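Long-range contacts in lasso peptide isopeptidase AtxE2 (Asticcacaulis excentricus, PDB 5TXE), which hydrolyses the isopeptide bond of the threaded lasso peptides astexin-2 and astexin-3, converting them to linear peptides: residues Glu414-Leu419 and Ser439-Leu444; Asp418-Pro423 and Pro453-Ala458; Leu433-Tyr438 and Ala463-His468. The protein carries 1 engineered substitution. One frame throughout, in Å; residues are numbered along the deposited sequence.

Interaction 1: residues Glu414-Leu419 and Ser439-Leu444; sequences EVFSDL and SSRGFL
The side chains of D418 and S440 are turned toward each other by their first torsions. In S440 the hydroxyl lies opposite the backbone N (chi1 -159°), which carries OG across to the strand. In D418 the carboxylate lies opposite the carbonyl carbon and beside N (chi1 -71°), and its OD2 branch faces the loop. S440 OG donates to D418 OD2 at 2.7 Å. The bond uses the anti lone pair of OD2, the one directed away from OD1. S440 OG also bonds S466 OG, and D418 OD1 forms a salt bridge with R404, so both oxygens of the buried carboxylate have partners. The charge of R404 probably helps keep D418 ionised. OD2 also lies 3.1 Å from S440 O, a close approach of two acceptors and not a bond.

This contact sits in the alpha/beta-hydrolase domain of a prolyl oligopeptidase-family enzyme. E414-L419 belongs to the second strand of the mixed sheet, near one edge. S439-L444 lies in the loop that directly follows Y438, which stabilises the alkoxide intermediate.

With an alanine at D418, R404 would probably lose the carboxylate it pairs with here, and S440 OG would keep S466 OG but lose its bond to the strand.

F416 makes the second half of the contact. Its ring stacks on that of H468, and its rim meets the loop. S440 O lies in the ring plane, 3.8 Å from F416 CE2. R441 CG comes to the same rim, 4.2 Å from F416 CZ. Farther along the arginine, F416 CE1 lies over one face of the guanidinium, whose NH1 bonds S326 O. L444 CD2 comes near the carboxylate, 4.5 Å from D418 OD2.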
loop_
_atom_site.group_PDB
_atom_site.type_symbol
_atom_site.label_atom_id
_atom_site.label_comp_id
_atom_site.label_asym_id
_atom_site.label_seq_id
_atom_site.Cartn_x
_atom_site.Cartn_y
_atom_site.Cartn_z
ATOM N N GLU A 414 -17.720 10.756 -9.795
ATOM C CA GLU A 414 -17.945 10.829 -8.358
ATOM C C GLU A 414 -16.612 10.783 -7.618
ATOM O O GLU A 414 -15.774 9.957 -7.907
ATOM C CB GLU A 414 -18.815 9.648 -7.883
ATOM C CG GLU A 414 -20.213 9.638 -8.522
ATOM C CD GLU A 414 -21.085 8.449 -8.137
ATOM O OE1 GLU A 414 -20.713 7.611 -7.283
ATOM O OE2 GLU A 414 -22.202 8.416 -8.656
ATOM N N VAL A 415 -16.452 11.668 -6.652
ATOM C CA VAL A 415 -15.234 11.778 -5.892
ATOM C C VAL A 415 -15.553 11.752 -4.404
ATOM O O VAL A 415 -16.516 12.383 -3.982
ATOM C CB VAL A 415 -14.595 13.120 -6.181
ATOM C CG1 VAL A 415 -13.370 13.332 -5.286
ATOM C CG2 VAL A 415 -14.225 13.204 -7.647
ATOM N N PHE A 416 -14.762 11.028 -3.609
ATOM C CA PHE A 416 -14.765 11.325 -2.180
ATOM C C PHE A 416 -13.355 11.702 -1.711
ATOM O O PHE A 416 -12.356 11.414 -2.409
ATOM C CB PHE A 416 -15.381 10.184 -1.376
ATOM C CG PHE A 416 -14.427 9.035 -1.060
ATOM C CD1 PHE A 416 -14.294 7.959 -1.919
ATOM C CD2 PHE A 416 -13.715 9.026 0.140
ATOM C CE1 PHE A 416 -13.468 6.881 -1.608
ATOM C CE2 PHE A 416 -12.858 7.981 0.457
ATOM C CZ PHE A 416 -12.741 6.898 -0.415
ATOM N N SER A 417 -13.302 12.369 -0.568
ATOM C CA SER A 417 -12.073 12.614 0.147
ATOM C C SER A 417 -12.405 12.952 1.570
ATOM O O SER A 417 -13.563 13.148 1.869
ATOM C CB SER A 417 -11.326 13.768 -0.499
ATOM O OG SER A 417 -10.810 13.363 -1.752
ATOM N N ASP A 418 -11.415 12.995 2.462
ATOM C CA ASP A 418 -11.641 13.306 3.867
ATOM C C ASP A 418 -11.016 14.633 4.234
ATOM O O ASP A 418 -9.908 14.910 3.839
ATOM C CB ASP A 418 -11.138 12.173 4.762
ATOM C CG ASP A 418 -12.040 10.895 4.675
ATOM O OD1 ASP A 418 -13.289 11.013 4.898
ATOM O OD2 ASP A 418 -11.527 9.781 4.360
ATOM N N LEU A 419 -11.783 15.483 4.924
ATOM C CA LEU A 419 -11.340 16.725 5.446
ATOM C C LEU A 419 -11.030 16.501 6.914
ATOM O O LEU A 419 -11.837 15.960 7.653
ATOM C CB LEU A 419 -12.400 17.777 5.255
ATOM C CG LEU A 419 -12.113 19.101 5.948
ATOM C CD1 LEU A 419 -10.889 19.764 5.347
ATOM C CD2 LEU A 419 -13.310 20.063 5.886
ATOM N N SER A 439 -4.972 7.701 -1.276
ATOM C CA SER A 439 -6.059 6.878 -0.814
ATOM C C SER A 439 -6.443 7.235 0.608
ATOM O O SER A 439 -5.592 7.498 1.471
ATOM C CB SER A 439 -5.852 5.369 -0.948
ATOM O OG SER A 439 -4.552 5.007 -0.713
ATOM N N SER A 440 -7.755 7.228 0.826
ATOM C CA SER A 440 -8.336 7.661 2.071
ATOM C C SER A 440 -9.413 6.710 2.575
ATOM O O SER A 440 -10.370 7.159 3.197
ATOM C CB SER A 440 -8.923 9.081 1.936
ATOM O OG SER A 440 -9.024 9.643 3.245
ATOM N N ARG A 441 -9.247 5.408 2.387
ATOM C CA ARG A 441 -10.301 4.489 2.816
ATOM C C ARG A 441 -10.234 4.136 4.264
ATOM O O ARG A 441 -11.267 3.815 4.862
ATOM C CB ARG A 441 -10.308 3.194 2.005
ATOM C CG ARG A 441 -10.499 3.429 0.518
ATOM C CD ARG A 441 -10.903 2.123 -0.207
ATOM N NE ARG A 441 -11.494 2.398 -1.504
ATOM C CZ ARG A 441 -12.799 2.427 -1.760
ATOM N NH1 ARG A 441 -13.724 2.207 -0.823
ATOM N NH2 ARG A 441 -13.179 2.669 -2.998
ATOM N N GLY A 442 -9.027 4.163 4.826
ATOM C CA GLY A 442 -8.747 3.501 6.096
ATOM C C GLY A 442 -8.294 4.538 7.073
ATOM O O GLY A 442 -8.764 5.680 7.033
ATOM N N PHE A 443 -7.382 4.124 7.951
ATOM C CA PHE A 443 -6.914 4.975 9.022
ATOM C C PHE A 443 -6.103 6.141 8.439
ATOM O O PHE A 443 -5.319 5.949 7.543
ATOM C CB PHE A 443 -6.121 4.149 10.023
ATOM C CG PHE A 443 -5.460 4.953 11.056
ATOM C CD1 PHE A 443 -6.201 5.820 11.866
ATOM C CD2 PHE A 443 -4.043 4.890 11.219
ATOM C CE1 PHE A 443 -5.556 6.638 12.820
ATOM C CE2 PHE A 443 -3.400 5.685 12.183
ATOM C CZ PHE A 443 -4.156 6.561 12.988
ATOM N N LEU A 444 -6.366 7.341 8.900
ATOM C CA LEU A 444 -5.611 8.524 8.457
ATOM C C LEU A 444 -4.247 8.527 9.111
ATOM O O LEU A 444 -4.105 8.988 10.237
ATOM C CB LEU A 444 -6.374 9.771 8.840
ATOM C CG LEU A 444 -7.753 9.896 8.140
ATOM C CD1 LEU A 444 -8.484 11.110 8.667
ATOM C CD2 LEU A 444 -7.674 9.971 6.643
#

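Interaction 2: residues Asp418-Pro423 and Pro453-Ala458; sequences DLVLPP and PILPLA
V420 packs both of its methyl groups against helix 454-459. This is the helix of the beta-alpha-beta unit that links strands 431-436 and 463-467 in the alpha/beta-hydrolase fold. V420 CG1 meets A458 CB at 3.8 Å and L455 CD2 at 4.2 Å. V420 CG2 touches I454 CG2 at 3.8 Å. The valine crosses both I454 and L455 at about a right angle. With CG1 opposite the backbone N (chi1 -172°), one branch reaches toward A458 and the other toward I454.

Past the strand, the chain runs close by the helix. The CA atoms of P422 and A458 are 4.5 Å apart, and P422 CB lies 3.4 Å from A458 O. A458 CB turns toward the strand and also comes 4.1 Å from L421 O. Earlier, at residues 418-421, the strand axis stays 8.2 Å from the helix axis at its nearest, and the two directions differ by 44°.

Farther out, P400 touches V420, L455 and A458, and L444 also packs on V420. The backbone of V420 bonds that of V464 in the sheet, and V464 in turn touches I454 and L457. On the helix, P453, P456 and L457 pack on I654 of helix 643-662. P453 is at the N-cap position. In the first turn its carbonyl oxygen, P453 O, accepts the bond from L457 N at 2.9 Å.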
loop_
_atom_site.group_PDB
_atom_site.type_symbol
_atom_site.label_atom_id
_atom_site.label_comp_id
_atom_site.label_asym_id
_atom_site.label_seq_id
_atom_site.Cartn_x
_atom_site.Cartn_y
_atom_site.Cartn_z
ATOM N N ASP A 418 -11.415 12.995 2.462
ATOM C CA ASP A 418 -11.641 13.306 3.867
ATOM C C ASP A 418 -11.016 14.633 4.234
ATOM O O ASP A 418 -9.908 14.910 3.839
ATOM C CB ASP A 418 -11.138 12.173 4.762
ATOM C CG ASP A 418 -12.040 10.895 4.675
ATOM O OD1 ASP A 418 -13.289 11.013 4.898
ATOM O OD2 ASP A 418 -11.527 9.781 4.360
ATOM N N LEU A 419 -11.783 15.483 4.924
ATOM C CA LEU A 419 -11.340 16.725 5.446
ATOM C C LEU A 419 -11.030 16.501 6.914
ATOM O O LEU A 419 -11.837 15.960 7.653
ATOM C CB LEU A 419 -12.400 17.777 5.255
ATOM C CG LEU A 419 -12.113 19.101 5.948
ATOM C CD1 LEU A 419 -10.889 19.764 5.347
ATOM C CD2 LEU A 419 -13.310 20.063 5.886
ATOM N N VAL A 420 -9.846 16.930 7.340
ATOM C CA VAL A 420 -9.455 16.802 8.727
ATOM C C VAL A 420 -9.197 18.165 9.267
ATOM O O VAL A 420 -8.476 18.943 8.639
ATOM C CB VAL A 420 -8.186 15.980 8.829
ATOM C CG1 VAL A 420 -7.845 15.653 10.273
ATOM C CG2 VAL A 420 -8.318 14.702 7.992
ATOM N N LEU A 421 -9.779 18.511 10.413
ATOM C CA LEU A 421 -9.600 19.864 10.965
ATOM C C LEU A 421 -8.935 19.814 12.304
ATOM O O LEU A 421 -9.079 18.855 13.034
ATOM C CB LEU A 421 -10.941 20.566 11.113
ATOM C CG LEU A 421 -11.640 20.763 9.759
ATOM C CD1 LEU A 421 -13.129 21.138 9.907
ATOM C CD2 LEU A 421 -10.938 21.822 8.955
ATOM N N PRO A 422 -8.235 20.872 12.670
ATOM C CA PRO A 422 -7.601 20.872 13.973
ATOM C C PRO A 422 -8.601 20.677 15.084
ATOM O O PRO A 422 -9.724 21.131 14.950
ATOM C CB PRO A 422 -7.021 22.264 14.088
ATOM C CG PRO A 422 -6.955 22.782 12.698
ATOM C CD PRO A 422 -8.050 22.129 11.933
ATOM N N PRO A 423 -8.209 19.991 16.171
ATOM C CA PRO A 423 -9.115 19.805 17.332
ATOM C C PRO A 423 -9.886 21.067 17.855
ATOM O O PRO A 423 -11.064 20.953 18.185
ATOM C CB PRO A 423 -8.178 19.234 18.413
ATOM C CG PRO A 423 -6.974 18.712 17.685
ATOM C CD PRO A 423 -6.830 19.569 16.470
ATOM N N PRO A 453 2.105 13.146 7.551
ATOM C CA PRO A 453 1.380 12.760 8.781
ATOM C C PRO A 453 0.065 13.564 9.036
ATOM O O PRO A 453 0.097 14.755 9.391
ATOM C CB PRO A 453 2.407 13.043 9.859
ATOM C CG PRO A 453 3.165 14.174 9.335
ATOM C CD PRO A 453 3.238 14.025 7.853
ATOM N N ILE A 454 -1.063 12.918 8.842
ATOM C CA ILE A 454 -2.298 13.646 8.633
ATOM C C ILE A 454 -2.769 14.248 9.937
ATOM O O ILE A 454 -2.986 15.450 10.031
ATOM C CB ILE A 454 -3.347 12.696 8.033
ATOM C CG1 ILE A 454 -2.996 12.475 6.586
ATOM C CG2 ILE A 454 -4.760 13.300 8.141
ATOM C CD1 ILE A 454 -3.701 11.300 5.987
ATOM N N LEU A 455 -2.866 13.430 10.965
ATOM C CA LEU A 455 -3.382 13.941 12.221
ATOM C C LEU A 455 -2.425 14.933 12.844
ATOM O O LEU A 455 -2.856 15.983 13.265
ATOM C CB LEU A 455 -3.757 12.767 13.168
ATOM C CG LEU A 455 -4.778 11.731 12.591
ATOM C CD1 LEU A 455 -5.081 10.598 13.597
ATOM C CD2 LEU A 455 -6.075 12.428 12.221
ATOM N N PRO A 456 -1.093 14.621 12.892
ATOM C CA PRO A 456 -0.181 15.639 13.354
ATOM C C PRO A 456 -0.222 16.948 12.584
ATOM O O PRO A 456 -0.083 18.005 13.182
ATOM C CB PRO A 456 1.165 14.959 13.245
ATOM C CG PRO A 456 0.867 13.499 13.382
ATOM C CD PRO A 456 -0.406 13.340 12.642
ATOM N N LEU A 457 -0.456 16.920 11.269
ATOM C CA LEU A 457 -0.603 18.181 10.535
ATOM C C LEU A 457 -1.840 18.981 11.036
ATOM O O LEU A 457 -1.788 20.214 11.219
ATOM C CB LEU A 457 -0.749 17.934 9.036
ATOM C CG LEU A 457 0.553 17.751 8.261
ATOM C CD1 LEU A 457 0.371 17.169 6.869
ATOM C CD2 LEU A 457 1.291 19.048 8.171
ATOM N N ALA A 458 -2.955 18.289 11.228
ATOM C CA ALA A 458 -4.122 18.950 11.780
ATOM C C ALA A 458 -3.822 19.487 13.198
ATOM O O ALA A 458 -4.163 20.600 13.505
ATOM C CB ALA A 458 -5.287 18.012 11.820
#

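Interaction 3: residues Leu433-Tyr438 and Ala463-His468; sequences LVIVQY and AVLSFH
The F467 ring meets Q437 at its edge. Q437 OE1 lies near the ring plane, 3.7 Å from F467 CD2. The two side chains run alongside each other, with amide and ring planes 43° apart. Q437 NE2 is bonded to T524 O, which helps fix the turn of the amide. Over one face of the H468 ring sits Y438 O, 4.2 Å above the plane and shifted toward the rim. The imidazole is held by H468 ND1 bonding S440 N.

Two parallel strands lead up to these groups, the pair joined by a beta-alpha-beta crossover in the alpha/beta-hydrolase sheet. Four backbone bonds alternate between them: V434 N to A463 O, L465 N to V434 O, V436 N to L465 O and F467 N to V436 O. L433, I435, A463 and L465 share one face, where helix 494-512 covers I435 and L465. On the other face, V436 CG2 meets V464 CG1 at 4.0 Å, and helix 454-459 packs there.

A cis peptide precedes Y438. Y438 CA makes a CA-H...O contact with F467 O at 3.2 Å, while the Y438 ring leads away to touch A527, the engineered nucleophile position, and meets an aromatic ring of the bound peptide edge-to-face.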
loop_
_atom_site.group_PDB
_atom_site.type_symbol
_atom_site.label_atom_id
_atom_site.label_comp_id
_atom_site.label_asym_id
_atom_site.label_seq_id
_atom_site.Cartn_x
_atom_site.Cartn_y
_atom_site.Cartn_z
ATOM N N LEU A 433 -4.070 24.942 4.090
ATOM C CA LEU A 433 -4.430 23.606 3.748
ATOM C C LEU A 433 -3.223 22.805 3.283
ATOM O O LEU A 433 -2.390 23.296 2.488
ATOM C CB LEU A 433 -5.411 23.683 2.597
ATOM C CG LEU A 433 -5.909 22.344 2.016
ATOM C CD1 LEU A 433 -6.672 21.495 2.988
ATOM C CD2 LEU A 433 -6.757 22.575 0.783
ATOM N N VAL A 434 -3.174 21.549 3.696
ATOM C CA VAL A 434 -2.183 20.611 3.161
ATOM C C VAL A 434 -2.918 19.412 2.583
ATOM O O VAL A 434 -3.800 18.830 3.230
ATOM C CB VAL A 434 -1.214 20.141 4.260
ATOM C CG1 VAL A 434 -0.319 19.031 3.728
ATOM C CG2 VAL A 434 -0.408 21.325 4.765
ATOM N N ILE A 435 -2.543 19.032 1.373
ATOM C CA ILE A 435 -3.157 17.902 0.673
ATOM C C ILE A 435 -2.230 16.682 0.753
ATOM O O ILE A 435 -1.040 16.781 0.401
ATOM C CB ILE A 435 -3.435 18.259 -0.777
ATOM C CG1 ILE A 435 -4.366 19.477 -0.850
ATOM C CG2 ILE A 435 -4.061 17.099 -1.466
ATOM C CD1 ILE A 435 -4.453 20.082 -2.234
ATOM N N VAL A 436 -2.786 15.571 1.256
ATOM C CA VAL A 436 -2.130 14.289 1.367
ATOM C C VAL A 436 -2.852 13.323 0.408
ATOM O O VAL A 436 -4.083 13.299 0.392
ATOM C CB VAL A 436 -2.171 13.780 2.776
ATOM C CG1 VAL A 436 -1.560 12.412 2.914
ATOM C CG2 VAL A 436 -1.487 14.733 3.681
ATOM N N GLN A 437 -2.097 12.543 -0.376
ATOM C CA GLN A 437 -2.640 11.643 -1.359
ATOM C C GLN A 437 -2.209 10.166 -1.115
ATOM O O GLN A 437 -1.279 9.918 -0.364
ATOM C CB GLN A 437 -2.128 12.052 -2.740
ATOM C CG GLN A 437 -2.158 13.517 -3.056
ATOM C CD GLN A 437 -1.682 13.761 -4.472
ATOM O OE1 GLN A 437 -2.361 13.395 -5.443
ATOM N NE2 GLN A 437 -0.500 14.338 -4.609
ATOM N N TYR A 438 -2.789 9.178 -1.806
ATOM C CA TYR A 438 -3.916 9.328 -2.728
ATOM C C TYR A 438 -4.991 8.290 -2.478
ATOM O O TYR A 438 -5.805 8.037 -3.370
ATOM C CB TYR A 438 -3.490 9.230 -4.190
ATOM C CG TYR A 438 -2.536 8.092 -4.544
ATOM C CD1 TYR A 438 -3.017 6.831 -4.938
ATOM C CD2 TYR A 438 -1.147 8.276 -4.490
ATOM C CE1 TYR A 438 -2.147 5.814 -5.264
ATOM C CE2 TYR A 438 -0.283 7.263 -4.833
ATOM C CZ TYR A 438 -0.769 6.042 -5.233
ATOM O OH TYR A 438 0.102 5.047 -5.580
ATOM N N ALA A 463 -5.723 22.644 7.989
ATOM C CA ALA A 463 -6.742 21.790 7.405
ATOM C C ALA A 463 -5.980 20.820 6.544
ATOM O O ALA A 463 -5.007 21.220 5.874
ATOM C CB ALA A 463 -7.694 22.577 6.514
ATOM N N VAL A 464 -6.402 19.569 6.575
ATOM C CA VAL A 464 -5.760 18.538 5.784
ATOM C C VAL A 464 -6.825 17.861 4.921
ATOM O O VAL A 464 -7.882 17.468 5.411
ATOM C CB VAL A 464 -5.089 17.460 6.654
ATOM C CG1 VAL A 464 -4.362 16.465 5.769
ATOM C CG2 VAL A 464 -4.132 18.085 7.612
ATOM N N LEU A 465 -6.549 17.802 3.643
ATOM C CA LEU A 465 -7.360 17.080 2.728
ATOM C C LEU A 465 -6.664 15.775 2.449
ATOM O O LEU A 465 -5.627 15.740 1.799
ATOM C CB LEU A 465 -7.554 17.876 1.452
ATOM C CG LEU A 465 -8.366 17.204 0.357
ATOM C CD1 LEU A 465 -9.794 16.979 0.753
ATOM C CD2 LEU A 465 -8.313 18.089 -0.880
ATOM N N SER A 466 -7.273 14.709 2.914
ATOM C CA SER A 466 -6.865 13.361 2.604
ATOM C C SER A 466 -7.608 12.947 1.343
ATOM O O SER A 466 -8.766 12.511 1.383
ATOM C CB SER A 466 -7.199 12.442 3.779
ATOM O OG SER A 466 -6.769 11.130 3.545
ATOM N N PHE A 467 -6.902 13.088 0.230
ATOM C CA PHE A 467 -7.412 12.897 -1.122
ATOM C C PHE A 467 -7.475 11.478 -1.549
ATOM O O PHE A 467 -6.514 10.757 -1.418
ATOM C CB PHE A 467 -6.437 13.570 -2.075
ATOM C CG PHE A 467 -6.828 13.542 -3.512
ATOM C CD1 PHE A 467 -8.090 13.928 -3.925
ATOM C CD2 PHE A 467 -5.887 13.238 -4.461
ATOM C CE1 PHE A 467 -8.433 13.926 -5.279
ATOM C CE2 PHE A 467 -6.208 13.254 -5.823
ATOM C CZ PHE A 467 -7.478 13.619 -6.231
ATOM N N HIS A 468 -8.633 11.078 -2.055
ATOM C CA HIS A 468 -8.782 9.772 -2.597
ATOM C C HIS A 468 -8.899 9.931 -4.072
ATOM O O HIS A 468 -9.898 10.351 -4.590
ATOM C CB HIS A 468 -9.991 9.063 -2.060
ATOM C CG HIS A 468 -10.017 7.639 -2.454
ATOM N ND1 HIS A 468 -9.454 6.649 -1.665
ATOM C CD2 HIS A 468 -10.457 7.027 -3.584
ATOM C CE1 HIS A 468 -9.561 5.484 -2.285
ATOM N NE2 HIS A 468 -10.180 5.680 -3.444
#

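Overall arrangement
Strand 414-421 comes first and supplies one side of both interaction 1 and interaction 2. The chain then forms strand 431-436, passes Y438 and returns along 439-444, closing the loop of interaction 1. It goes on into helix 454-459, which comes back to the end of the first strand and closes interaction 2. Strand 463-467 follows and pairs with strand 431-436 in interaction 3, whose segments alternate with those of both others. Backbone bonding between D418 and S466 joins the first strand to this pair. L444 and F443 of the loop pack on I454 and L455 of the helix. Together the contacts tie the sheet, the crossover helix and the loop after Y438.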